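Local coordinates for protein cellulose 1,4-beta-cellobiosidase (Thermobifida fusca, PDB 4JJJ) that probably hydrolyses cellulose to cellobiose as a cellobiohydrolase, this chain being the glycoside hydrolase family 48 catalytic module of a longer, modular secreted protein, at residues A[442-447]-A[503-508]; A[463-468]-A[526-531]; A[510-515]-A[519-524]. The protein carries 1 engineered substitution. All coordinates share one frame; numbering follows the deposited sequence.

Interaction 1: A[442-447]-A[503-508]. With CA (calcium ion), chain G.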
loop_
_atom_site.group_PDB
_atom_site.type_symbol
_atom_site.label_atom_id
_atom_site.label_comp_id
_atom_site.label_asym_id
_atom_site.label_seq_id
_atom_site.Cartn_x
_atom_site.Cartn_y
_atom_site.Cartn_z
ATOM N N ASP A 442 23.914 -2.045 -7.279
ATOM C CA ASP A 442 25.210 -1.422 -7.451
ATOM C C ASP A 442 25.079 -0.004 -7.995
ATOM O O ASP A 442 26.010 0.795 -7.759
ATOM C CB ASP A 442 26.077 -2.313 -8.374
ATOM C CG ASP A 442 26.666 -3.557 -7.659
ATOM O OD1 ASP A 442 26.653 -3.733 -6.452
ATOM O OD2 ASP A 442 27.169 -4.386 -8.480
ATOM N N LYS A 443 24.035 0.274 -8.773
ATOM C CA LYS A 443 23.798 1.626 -9.239
ATOM C C LYS A 443 22.951 2.469 -8.277
ATOM O O LYS A 443 23.157 3.668 -8.159
ATOM C CB LYS A 443 23.170 1.512 -10.606
ATOM C CG LYS A 443 22.972 2.875 -11.253
ATOM C CD LYS A 443 22.556 2.855 -12.721
ATOM C CE LYS A 443 22.452 4.271 -13.303
ATOM N NZ LYS A 443 22.182 4.299 -14.802
ATOM N N TRP A 444 22.017 1.861 -7.590
ATOM C CA TRP A 444 21.151 2.626 -6.668
ATOM C C TRP A 444 21.814 3.041 -5.398
ATOM O O TRP A 444 21.601 4.145 -4.910
ATOM C CB TRP A 444 19.836 1.767 -6.372
ATOM C CG TRP A 444 18.825 2.432 -5.540
ATOM C CD1 TRP A 444 17.710 3.106 -6.017
ATOM C CD2 TRP A 444 18.765 2.500 -4.130
ATOM N NE1 TRP A 444 16.990 3.582 -5.003
ATOM C CE2 TRP A 444 17.617 3.280 -3.808
ATOM C CE3 TRP A 444 19.553 2.030 -3.106
ATOM C CZ2 TRP A 444 17.237 3.533 -2.497
ATOM C CZ3 TRP A 444 19.200 2.326 -1.797
ATOM C CH2 TRP A 444 18.076 3.049 -1.506
ATOM N N VAL A 445 22.588 2.123 -4.808
ATOM C CA VAL A 445 23.173 2.323 -3.485
ATOM C C VAL A 445 24.070 3.575 -3.431
ATOM O O VAL A 445 23.844 4.421 -2.587
ATOM C CB VAL A 445 23.852 1.042 -2.955
ATOM C CG1 VAL A 445 24.704 1.296 -1.703
ATOM C CG2 VAL A 445 22.805 -0.006 -2.606
ATOM N N PRO A 446 24.957 3.764 -4.381
ATOM C CA PRO A 446 25.737 4.998 -4.349
ATOM C C PRO A 446 24.942 6.259 -4.408
ATOM O O PRO A 446 25.294 7.225 -3.745
ATOM C CB PRO A 446 26.720 4.859 -5.499
ATOM C CG PRO A 446 26.685 3.468 -5.924
ATOM C CD PRO A 446 25.435 2.821 -5.426
ATOM N N TRP A 447 23.886 6.258 -5.203
ATOM C CA TRP A 447 23.030 7.377 -5.347
ATOM C C TRP A 447 22.382 7.671 -4.038
ATOM O O TRP A 447 22.314 8.824 -3.598
ATOM C CB TRP A 447 21.904 7.110 -6.400
ATOM C CG TRP A 447 20.884 8.109 -6.472
ATOM C CD1 TRP A 447 20.978 9.394 -6.960
ATOM C CD2 TRP A 447 19.506 7.936 -6.121
ATOM N NE1 TRP A 447 19.768 10.016 -6.922
ATOM C CE2 TRP A 447 18.839 9.155 -6.392
ATOM C CE3 TRP A 447 18.779 6.899 -5.496
ATOM C CZ2 TRP A 447 17.496 9.371 -6.119
ATOM C CZ3 TRP A 447 17.434 7.089 -5.227
ATOM C CH2 TRP A 447 16.791 8.384 -5.534
ATOM N N ALA A 503 14.839 3.941 8.651
ATOM C CA ALA A 503 15.037 2.530 9.008
ATOM C C ALA A 503 15.080 1.638 7.773
ATOM O O ALA A 503 15.907 0.743 7.705
ATOM C CB ALA A 503 13.972 2.158 9.986
ATOM N N ALA A 504 14.217 1.910 6.780
ATOM C CA ALA A 504 14.225 1.119 5.577
ATOM C C ALA A 504 15.515 1.368 4.800
ATOM O O ALA A 504 16.071 0.442 4.177
ATOM C CB ALA A 504 12.989 1.470 4.731
ATOM N N LEU A 505 16.024 2.591 4.783
ATOM C CA LEU A 505 17.277 2.894 4.116
ATOM C C LEU A 505 18.427 2.140 4.824
ATOM O O LEU A 505 19.244 1.497 4.171
ATOM C CB LEU A 505 17.506 4.402 4.099
ATOM C CG LEU A 505 18.837 4.853 3.493
ATOM C CD1 LEU A 505 18.980 4.321 2.077
ATOM C CD2 LEU A 505 18.921 6.369 3.596
ATOM N N ALA A 506 18.455 2.177 6.137
ATOM C CA ALA A 506 19.467 1.490 6.905
ATOM C C ALA A 506 19.425 -0.008 6.562
ATOM O O ALA A 506 20.506 -0.630 6.355
ATOM C CB ALA A 506 19.274 1.656 8.352
ATOM N N LYS A 507 18.225 -0.627 6.503
ATOM C CA LYS A 507 18.156 -2.046 6.174
ATOM C C LYS A 507 18.660 -2.336 4.779
ATOM O O LYS A 507 19.365 -3.334 4.535
ATOM C CB LYS A 507 16.784 -2.557 6.410
ATOM C CG LYS A 507 16.419 -2.753 7.884
ATOM C CD LYS A 507 15.082 -3.363 8.066
ATOM C CE LYS A 507 13.926 -2.387 7.804
ATOM N NZ LYS A 507 12.638 -3.117 7.460
ATOM N N THR A 508 18.206 -1.531 3.832
ATOM C CA THR A 508 18.616 -1.742 2.473
ATOM C C THR A 508 20.131 -1.810 2.381
ATOM O O THR A 508 20.695 -2.716 1.738
ATOM C CB THR A 508 18.122 -0.546 1.554
ATOM O OG1 THR A 508 16.713 -0.562 1.567
ATOM C CG2 THR A 508 18.484 -0.728 0.127
HETATM CA CA CA G . 28.646 -5.879 -7.695
HETATM O O HOH W 1 27.889 -5.905 -5.398
HETATM O O HOH W 2 30.139 -6.051 -5.863
HETATM O O HOH W 3 30.573 -6.110 -8.751
#
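Two helices of the (alpha/alpha)6 barrel of family 48, 435-450 and 499-516, pack through the indole of Trp444, which reaches Leu505 and Thr508 with the far rim of its six-membered ring. CZ3 of Trp444 lies 3.7 Å from CG2 of Thr508, and CH2 of Trp444 is 3.9 Å from CD1 of Leu505. Both methyls approach the indole obliquely, and the threonine side chain runs at about a right angle to that of the tryptophan. The indole extends toward the second helix because CG of Trp444 is anti to the backbone N (chi1 -176°). Its opposite end is tied down as well: NE1 gives a hydrogen bond to Gln418, on helix 416-432, so the ring is gripped at the pyrrole side and packed at the benzene side. Over one face of the Trp444 ring lies CE3 of Trp447, 3.8 Å above the plane and offset toward the rim.

Thr508 divides its branches by polarity. OG1 of Thr508 turns back and donates to Ala504 O at 2.9 Å, sharing that oxygen with Thr508 N, which arrives from the other face of the carbonyl plane. This internal bond satisfies the buried hydroxyl and holds the methyl turned to the indole.

Two residues before the tryptophan, Asp442 binds a calcium ion through OD2 at 2.2 Å, together with Glu438 and three waters. OD1 of Asp442 accepts from water 1, itself a calcium ligand, at 2.7 Å, and is also hydrogen-bonded to Tyr512 OH. Metal and coordinated water thus probably fix the carboxylate's rotation. Apolar packing of neighbouring helices, with a calcium ion held by one of them, belongs here to the (alpha/alpha)6 barrel of family 48.

Interaction 2: A[463-468]-A[526-531]. With ZN (zinc ion), chain B; ZN (zinc ion), chain S; NA (sodium ion), chain J.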
loop_
_atom_site.group_PDB
_atom_site.type_symbol
_atom_site.label_atom_id
_atom_site.label_comp_id
_atom_site.label_asym_id
_atom_site.label_seq_id
_atom_site.Cartn_x
_atom_site.Cartn_y
_atom_site.Cartn_z
ATOM N N PHE A 463 20.793 14.321 11.407
ATOM C CA PHE A 463 20.915 13.529 10.192
ATOM C C PHE A 463 19.825 13.924 9.198
ATOM O O PHE A 463 18.802 14.485 9.597
ATOM C CB PHE A 463 20.712 12.025 10.561
ATOM C CG PHE A 463 19.279 11.578 10.734
ATOM C CD1 PHE A 463 18.566 11.032 9.700
ATOM C CD2 PHE A 463 18.627 11.781 11.973
ATOM C CE1 PHE A 463 17.321 10.633 9.913
ATOM C CE2 PHE A 463 17.313 11.340 12.160
ATOM C CZ PHE A 463 16.676 10.795 11.104
ATOM N N GLN A 464 20.018 13.532 7.947
ATOM C CA GLN A 464 19.005 13.824 6.924
ATOM C C GLN A 464 19.002 12.703 5.887
ATOM O O GLN A 464 20.064 12.239 5.467
ATOM C CB GLN A 464 19.361 15.144 6.173
ATOM C CG GLN A 464 19.423 16.418 7.040
ATOM C CD GLN A 464 18.059 16.996 7.094
ATOM O OE1 GLN A 464 17.641 17.713 6.170
ATOM N NE2 GLN A 464 17.270 16.514 7.981
ATOM N N VAL A 465 17.809 12.315 5.443
ATOM C CA VAL A 465 17.649 11.374 4.358
ATOM C C VAL A 465 16.779 12.013 3.283
ATOM O O VAL A 465 16.020 12.990 3.576
ATOM C CB VAL A 465 16.971 10.052 4.860
ATOM C CG1 VAL A 465 17.881 9.412 5.942
ATOM C CG2 VAL A 465 15.591 10.307 5.436
ATOM N N PRO A 466 16.840 11.502 2.057
ATOM C CA PRO A 466 15.945 12.041 1.005
ATOM C C PRO A 466 14.477 11.940 1.324
ATOM O O PRO A 466 14.031 10.998 1.930
ATOM C CB PRO A 466 16.357 11.269 -0.248
ATOM C CG PRO A 466 17.752 10.774 0.097
ATOM C CD PRO A 466 17.741 10.489 1.548
ATOM N N SER A 467 13.692 12.912 0.868
ATOM C CA SER A 467 12.285 12.965 1.057
ATOM C C SER A 467 11.533 13.106 -0.266
ATOM O O SER A 467 10.884 12.156 -0.733
ATOM C CB SER A 467 11.904 14.091 2.049
ATOM O OG SER A 467 10.474 14.195 2.068
ATOM N N ASP A 468 11.680 14.226 -0.958
ATOM C CA ASP A 468 10.924 14.461 -2.196
ATOM C C ASP A 468 11.823 14.356 -3.390
ATOM O O ASP A 468 12.955 14.905 -3.394
ATOM C CB ASP A 468 10.263 15.857 -2.145
ATOM C CG ASP A 468 9.227 16.079 -3.206
ATOM O OD1 ASP A 468 8.381 15.180 -3.503
ATOM O OD2 ASP A 468 9.211 17.254 -3.688
ATOM N N GLU A 526 25.254 2.140 9.647
ATOM C CA GLU A 526 25.565 2.189 11.071
ATOM C C GLU A 526 25.279 3.611 11.592
ATOM O O GLU A 526 24.763 3.761 12.719
ATOM C CB GLU A 526 27.035 1.884 11.324
ATOM C CG GLU A 526 27.440 0.447 11.083
ATOM C CD GLU A 526 27.025 -0.579 12.148
ATOM O OE1 GLU A 526 26.056 -0.399 12.918
ATOM O OE2 GLU A 526 27.742 -1.625 12.218
ATOM N N GLY A 527 25.596 4.640 10.798
ATOM C CA GLY A 527 25.321 6.021 11.173
ATOM C C GLY A 527 23.846 6.339 11.294
ATOM O O GLY A 527 23.421 7.032 12.174
ATOM N N LEU A 528 23.051 5.739 10.391
ATOM C CA LEU A 528 21.586 5.830 10.488
ATOM C C LEU A 528 20.989 5.141 11.736
ATOM O O LEU A 528 20.126 5.702 12.426
ATOM C CB LEU A 528 20.933 5.294 9.220
ATOM C CG LEU A 528 21.246 6.096 7.943
ATOM C CD1 LEU A 528 20.625 5.437 6.754
ATOM C CD2 LEU A 528 20.799 7.568 8.103
ATOM N N LEU A 529 21.506 3.977 12.118
ATOM C CA LEU A 529 21.004 3.312 13.299
ATOM C C LEU A 529 21.386 4.126 14.564
ATOM O O LEU A 529 20.600 4.268 15.461
ATOM C CB LEU A 529 21.633 1.921 13.421
ATOM C CG LEU A 529 21.270 0.879 12.366
ATOM C CD1 LEU A 529 22.008 -0.441 12.657
ATOM C CD2 LEU A 529 19.795 0.730 12.256
ATOM N N ASP A 530 22.577 4.719 14.566
ATOM C CA ASP A 530 22.953 5.562 15.688
ATOM C C ASP A 530 21.986 6.732 15.776
ATOM O O ASP A 530 21.623 7.161 16.876
ATOM C CB ASP A 530 24.346 6.135 15.491
ATOM C CG ASP A 530 25.455 5.151 15.703
ATOM O OD1 ASP A 530 25.208 4.143 16.327
ATOM O OD2 ASP A 530 26.600 5.433 15.250
ATOM N N ALA A 531 21.712 7.351 14.622
ATOM C CA ALA A 531 20.799 8.490 14.541
ATOM C C ALA A 531 19.441 8.163 15.090
ATOM O O ALA A 531 18.858 8.909 15.862
ATOM C CB ALA A 531 20.733 8.957 13.094
HETATM ZN ZN ZN B . 7.964 17.829 -5.150
HETATM ZN ZN ZN S . 27.212 -2.685 13.746
HETATM NA NA NA J . 27.071 2.675 16.057
HETATM O O HOH W 4 25.437 1.736 14.558
HETATM O O HOH W 5 27.486 -1.745 15.549
HETATM O O HOH W 6 28.307 0.376 15.684
HETATM O O HOH W 7 28.246 3.327 14.693
HETATM O O HOH W 8 28.205 4.152 16.960
#
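Phe463 meets Ala531 and Leu528 with its ring set obliquely to both. The nearest approach is from CB of Ala531, 3.7 Å from CD2 of Phe463 and almost as near to CG, at the end of the ring that joins CB of the phenylalanine. CD2 of Leu528 touches more loosely, 4.4 Å from CD1 of Phe463 on the other ortho side. The phenyl group swings into place because CG of Phe463 lies between the backbone N and the carbonyl carbon (chi1 80°). Two residues on, where strand 465-473 begins, Val465 crosses Leu528 at a slant, CG1 of Val465 4.1 Å from CD2 of Leu528. That single leucine methyl is therefore shared by phenylalanine and valine. Thr502 and Leu505 of helix 499-516 pack against the same apolar group.

Away from this core, the 526-531 segment of helix 519-533 carries metal ligands. Glu526 OE2 binds a zinc ion at 1.9 Å, with His633 as another ligand, while Asp530 OD1 holds a sodium ion at 2.4 Å. Water 4 connects the two acids: it coordinates the sodium and donates to both Glu526 O and Glu526 OE1. The chemistry implies a two-sided helix, joined to the start of the strand by apolar side-chain packing, while the charges of Glu526 and Asp530 are probably offset by the zinc and sodium ions.

Interaction 3: A[510-515]-A[519-524]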
loop_
_atom_site.group_PDB
_atom_site.type_symbol
_atom_site.label_atom_id
_atom_site.label_comp_id
_atom_site.label_asym_id
_atom_site.label_seq_id
_atom_site.Cartn_x
_atom_site.Cartn_y
_atom_site.Cartn_z
ATOM N N MET A 510 22.323 -2.398 4.835
ATOM C CA MET A 510 22.859 -3.541 5.598
ATOM C C MET A 510 22.779 -4.840 4.796
ATOM O O MET A 510 23.795 -5.556 4.749
ATOM C CB MET A 510 22.118 -3.683 6.918
ATOM C CG MET A 510 22.628 -2.664 7.966
ATOM S SD MET A 510 21.988 -3.015 9.612
ATOM C CE MET A 510 20.207 -2.914 9.417
ATOM N N TYR A 511 21.625 -5.156 4.214
ATOM C CA TYR A 511 21.494 -6.405 3.416
ATOM C C TYR A 511 22.481 -6.369 2.300
ATOM O O TYR A 511 23.143 -7.397 1.945
ATOM C CB TYR A 511 20.040 -6.601 2.949
ATOM C CG TYR A 511 19.103 -7.022 4.035
ATOM C CD1 TYR A 511 18.178 -6.141 4.538
ATOM C CD2 TYR A 511 19.086 -8.328 4.508
ATOM C CE1 TYR A 511 17.300 -6.576 5.524
ATOM C CE2 TYR A 511 18.250 -8.784 5.490
ATOM C CZ TYR A 511 17.363 -7.907 6.055
ATOM O OH TYR A 511 16.437 -8.253 6.994
ATOM N N TYR A 512 22.565 -5.215 1.608
ATOM C CA TYR A 512 23.516 -5.087 0.512
ATOM C C TYR A 512 24.966 -5.235 0.954
ATOM O O TYR A 512 25.770 -5.928 0.300
ATOM C CB TYR A 512 23.348 -3.727 -0.128
ATOM C CG TYR A 512 24.373 -3.418 -1.217
ATOM C CD1 TYR A 512 24.333 -4.050 -2.482
ATOM C CD2 TYR A 512 25.319 -2.451 -0.977
ATOM C CE1 TYR A 512 25.283 -3.726 -3.501
ATOM C CE2 TYR A 512 26.280 -2.168 -1.970
ATOM C CZ TYR A 512 26.214 -2.780 -3.198
ATOM O OH TYR A 512 27.086 -2.405 -4.152
ATOM N N ALA A 513 25.277 -4.615 2.068
ATOM C CA ALA A 513 26.641 -4.723 2.603
ATOM C C ALA A 513 26.999 -6.114 2.999
ATOM O O ALA A 513 28.151 -6.510 2.784
ATOM C CB ALA A 513 26.791 -3.797 3.800
ATOM N N LYS A 514 26.066 -6.808 3.612
ATOM C CA LYS A 514 26.326 -8.172 4.098
ATOM C C LYS A 514 26.802 -9.041 2.931
ATOM O O LYS A 514 27.818 -9.756 3.097
ATOM C CB LYS A 514 25.140 -8.753 4.786
ATOM C CG LYS A 514 25.354 -10.189 5.304
ATOM C CD LYS A 514 26.390 -10.220 6.371
ATOM C CE LYS A 514 26.615 -11.655 6.828
ATOM N NZ LYS A 514 27.496 -11.636 8.009
ATOM N N ARG A 515 26.055 -9.017 1.807
ATOM C CA ARG A 515 26.342 -9.882 0.702
ATOM C C ARG A 515 27.547 -9.335 -0.056
ATOM O O ARG A 515 28.419 -10.111 -0.552
ATOM C CB ARG A 515 25.081 -10.090 -0.157
ATOM C CG ARG A 515 25.228 -11.034 -1.325
ATOM C CD ARG A 515 24.889 -12.401 -0.710
ATOM N NE ARG A 515 25.181 -13.398 -1.633
ATOM C CZ ARG A 515 24.807 -14.640 -1.612
ATOM N NH1 ARG A 515 23.878 -15.121 -0.835
ATOM N NH2 ARG A 515 25.320 -15.368 -2.595
ATOM N N THR A 519 31.949 -1.529 2.150
ATOM C CA THR A 519 32.162 -0.928 3.448
ATOM C C THR A 519 31.481 0.498 3.597
ATOM O O THR A 519 31.085 0.819 4.687
ATOM C CB THR A 519 33.703 -0.755 3.736
ATOM O OG1 THR A 519 34.242 -0.059 2.614
ATOM C CG2 THR A 519 34.278 -2.108 4.036
ATOM N N THR A 520 31.308 1.229 2.515
ATOM C CA THR A 520 30.670 2.533 2.575
ATOM C C THR A 520 29.201 2.367 2.947
ATOM O O THR A 520 28.633 3.108 3.751
ATOM C CB THR A 520 30.793 3.263 1.248
ATOM O OG1 THR A 520 32.214 3.323 0.872
ATOM C CG2 THR A 520 30.247 4.700 1.340
ATOM N N ALA A 521 28.575 1.378 2.331
ATOM C CA ALA A 521 27.161 1.048 2.632
ATOM C C ALA A 521 26.975 0.735 4.115
ATOM O O ALA A 521 26.009 1.195 4.781
ATOM C CB ALA A 521 26.610 -0.062 1.773
ATOM N N LEU A 522 27.827 -0.126 4.668
ATOM C CA LEU A 522 27.668 -0.497 6.057
ATOM C C LEU A 522 27.901 0.725 6.959
ATOM O O LEU A 522 27.162 0.908 7.931
ATOM C CB LEU A 522 28.644 -1.580 6.486
ATOM C CG LEU A 522 28.400 -2.086 7.953
ATOM C CD1 LEU A 522 26.976 -2.435 8.303
ATOM C CD2 LEU A 522 29.340 -3.256 8.208
ATOM N N ALA A 523 28.900 1.537 6.600
ATOM C CA ALA A 523 29.161 2.744 7.422
ATOM C C ALA A 523 27.991 3.706 7.468
ATOM O O ALA A 523 27.629 4.225 8.525
ATOM C CB ALA A 523 30.462 3.430 7.047
ATOM N N THR A 524 27.327 3.879 6.362
ATOM C CA THR A 524 26.117 4.717 6.310
ATOM C C THR A 524 25.020 4.136 7.168
ATOM O O THR A 524 24.390 4.846 7.929
ATOM C CB THR A 524 25.675 4.962 4.835
ATOM O OG1 THR A 524 26.810 5.502 4.136
ATOM C CG2 THR A 524 24.496 5.886 4.682
#
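Apolar contacts carry the pairing of helix 510-515 with helix 519-524, and Ala513 and Leu522 are the residues whose CA atoms come nearest, 5.6 Å apart. Ala513 CB reaches Leu522 CB at 3.9 Å and lies equally near the backbone N of that leucine, so the small methyl rests against the main chain of its neighbour. The same CB of Ala513 is 4.3 Å from Ala521 CB. Beyond the alanines, Met510 touches Leu522 more loosely, through CG rather than the sulfur, at 4.4 Å from CD1 of Leu522.

The aromatic contact is made by Tyr512. Its CD2 is 3.9 Å from CB of Ala521, and the methyl lies in the plane of the ring, at its edge. CG of Tyr512 is anti to the backbone N (chi1 175°), which carries the phenol alongside helix 519-524 and on to helix 435-450, where Leu441 and Val445 touch it.

Polar bonds lie at the margins. The phenol OH of Tyr512 is hydrogen-bonded to Asp442, a calcium ligand, and Ala521 N is hydrogen-bonded to Asp518 in the connecting turn.

In geometry this is an antiparallel helical hairpin, the two short segments crossing at -145° with axes 8.2 Å apart at closest approach. Alanines at the interface allow that spacing. With carbon atoms making the side-chain contacts, the chemistry implies that cohesion rests on shape and burial, whereas the hydroxyl of Tyr512, a second-shell group, links the hairpin to the calcium ligand Asp442.

Overall arrangement
Helix 499-516 serves interactions 1 and 3, and helix 519-533 serves 2 and 3, so the hairpin of interaction 3 ties the other two together. Interactions 1 and 2 merge into one core, their centres about 11 Å apart, where Leu505 CD2 meets Leu528 CD1 at 3.7 Å and Val465 CG1 at 4.0 Å. Between interactions 1 and 3, Asp442 OD1 lies 2.7 Å from Tyr512 OH, probably a hydrogen bond, connecting the calcium site to the hairpin. Contact between 2 and 3 is lighter, through Leu529 CD1 and Met510 SD. Bound glucose units lie about 9 Å from the side chain of Val465 and about 12 Å from that of Leu505, so these contacts stand behind the sugar-binding site and do not line it.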